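Local coordinates for beta-hydroxyacyl-(Acyl-carrier-protein) dehydratase FabA/FabZ (Xenorhabdus doucetiae, PDB 6QSR), which probably acts as a hotdog-fold lyase that dehydrates 3-hydroxyacyl-ACP intermediates in the biosynthesis of aryl polyene pigments, at residues Asn132-Asp137 against Ser142-Ile147. Residues are numbered along the deposited sequence; the frame is centred on the assembly and turned at random.
Sequences NLLLQD and SFEGEI
A classic beta bulge interrupts this antiparallel hairpin of the hotdog sheet: L134 and L135 both face S142 across the strands. The carbonyl oxygen of S142 accepts hydrogen bonds from L134 N at 2.8 Å and L135 N at 3.1 Å, each donor tilted out of the carbonyl plane. S142 N in turn donates a hydrogen bond to L135 O at 2.7 Å. Before the bulge, at the end of strand 126-133, the pairing is regular, N132 and E144 exchanging two backbone hydrogen bonds, with N132 N to E144 O almost straight at 175°. At the bulge the CB of L134 points toward the partner strand. With CG beside its own backbone N (chi1 -55°), its apolar branched end suits a place obliquely over the opposite backbone, CG 3.7 Å from E144 N and CD2 near E144 CB. N132, E144, L135 and S142 share one face of the sheet, L133 and F143 the other. There the apolar CD1 of L133 lies over one F143 ring face, offset toward the rim, in a CH-pi contact 4.0 Å from the centroid. A flat aromatic suits this inward face, where W90 of helix 79-97 packs edge-to-face on the F143 ring and also touches L133. Toward strand 152-162, the small, polar S142 side chain hydrogen-bonds through OG to N160 OD1, and L134 rests on R158.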
# COMPACT_ATOMS: atom_id res chain seq x y z
N ASN B 132 7.27 -12.77 -7.66
CA ASN B 132 7.66 -13.40 -8.93
C ASN B 132 7.26 -12.50 -10.10
O ASN B 132 6.10 -12.09 -10.20
CB ASN B 132 6.95 -14.74 -9.11
CG ASN B 132 7.34 -15.76 -8.08
OD1 ASN B 132 8.49 -15.83 -7.66
ND2 ASN B 132 6.38 -16.58 -7.67
N LEU B 133 8.22 -12.22 -10.98
CA LEU B 133 7.97 -11.36 -12.13
C LEU B 133 6.99 -12.01 -13.12
O LEU B 133 7.18 -13.16 -13.52
CB LEU B 133 9.29 -11.06 -12.84
CG LEU B 133 9.25 -10.26 -14.15
CD1 LEU B 133 8.70 -8.86 -13.92
CD2 LEU B 133 10.64 -10.22 -14.77
N LEU B 134 5.95 -11.28 -13.52
CA LEU B 134 5.07 -11.69 -14.62
C LEU B 134 5.51 -10.94 -15.88
O LEU B 134 5.98 -11.57 -16.83
CB LEU B 134 3.58 -11.44 -14.28
CG LEU B 134 3.06 -12.08 -12.98
CD1 LEU B 134 1.61 -11.70 -12.70
CD2 LEU B 134 3.22 -13.59 -13.01
N LEU B 135 5.39 -9.61 -15.86
CA LEU B 135 5.73 -8.73 -17.00
C LEU B 135 6.41 -7.46 -16.51
O LEU B 135 5.97 -6.87 -15.52
CB LEU B 135 4.46 -8.28 -17.73
CG LEU B 135 3.87 -9.05 -18.91
CD1 LEU B 135 2.80 -10.03 -18.46
CD2 LEU B 135 3.30 -8.06 -19.91
N GLN B 136 7.42 -6.99 -17.25
CA GLN B 136 8.09 -5.71 -16.93
C GLN B 136 8.62 -5.00 -18.19
O GLN B 136 8.97 -5.65 -19.17
CB GLN B 136 9.23 -5.97 -15.93
CG GLN B 136 10.09 -4.76 -15.55
CD GLN B 136 11.38 -4.64 -16.35
OE1 GLN B 136 11.92 -5.62 -16.86
NE2 GLN B 136 11.89 -3.42 -16.45
N ASP B 137 8.65 -3.67 -18.14
CA ASP B 137 9.31 -2.82 -19.15
C ASP B 137 10.00 -1.63 -18.47
O ASP B 137 10.15 -1.63 -17.25
CB ASP B 137 8.30 -2.40 -20.23
CG ASP B 137 7.15 -1.57 -19.68
OD1 ASP B 137 5.99 -1.88 -20.01
OD2 ASP B 137 7.40 -0.60 -18.94
N SER B 142 4.57 -5.96 -13.46
CA SER B 142 3.46 -6.80 -13.03
C SER B 142 4.03 -8.02 -12.33
O SER B 142 4.87 -8.72 -12.90
CB SER B 142 2.62 -7.21 -14.24
OG SER B 142 1.49 -7.95 -13.82
N PHE B 143 3.62 -8.25 -11.08
CA PHE B 143 4.21 -9.29 -10.23
C PHE B 143 3.14 -10.06 -9.47
O PHE B 143 2.16 -9.48 -9.02
CB PHE B 143 5.15 -8.66 -9.19
CG PHE B 143 6.46 -8.16 -9.74
CD1 PHE B 143 6.53 -6.97 -10.46
CD2 PHE B 143 7.65 -8.85 -9.50
CE1 PHE B 143 7.73 -6.50 -10.97
CE2 PHE B 143 8.86 -8.38 -9.99
CZ PHE B 143 8.90 -7.21 -10.73
N GLU B 144 3.34 -11.37 -9.33
CA GLU B 144 2.55 -12.20 -8.41
C GLU B 144 3.36 -12.32 -7.12
O GLU B 144 4.60 -12.30 -7.16
CB GLU B 144 2.28 -13.57 -9.01
CG GLU B 144 1.22 -14.37 -8.27
CD GLU B 144 0.70 -15.55 -9.09
OE1 GLU B 144 -0.48 -15.90 -8.91
OE2 GLU B 144 1.46 -16.10 -9.91
N GLY B 145 2.67 -12.45 -5.99
CA GLY B 145 3.32 -12.37 -4.68
C GLY B 145 2.80 -13.29 -3.59
O GLY B 145 1.66 -13.73 -3.63
N GLU B 146 3.66 -13.54 -2.61
CA GLU B 146 3.31 -14.34 -1.45
C GLU B 146 4.00 -13.78 -0.20
O GLU B 146 5.20 -13.49 -0.24
CB GLU B 146 3.72 -15.78 -1.72
CG GLU B 146 3.58 -16.76 -0.57
CD GLU B 146 4.29 -18.06 -0.89
OE1 GLU B 146 5.34 -18.33 -0.28
OE2 GLU B 146 3.80 -18.80 -1.78
N ILE B 147 3.22 -13.61 0.87
CA ILE B 147 3.77 -13.39 2.21
C ILE B 147 3.59 -14.68 3.01
O ILE B 147 2.49 -15.21 3.10
CB ILE B 147 3.12 -12.20 2.95
CG1 ILE B 147 3.23 -10.94 2.09
CG2 ILE B 147 3.79 -11.96 4.31
CD1 ILE B 147 2.77 -9.67 2.75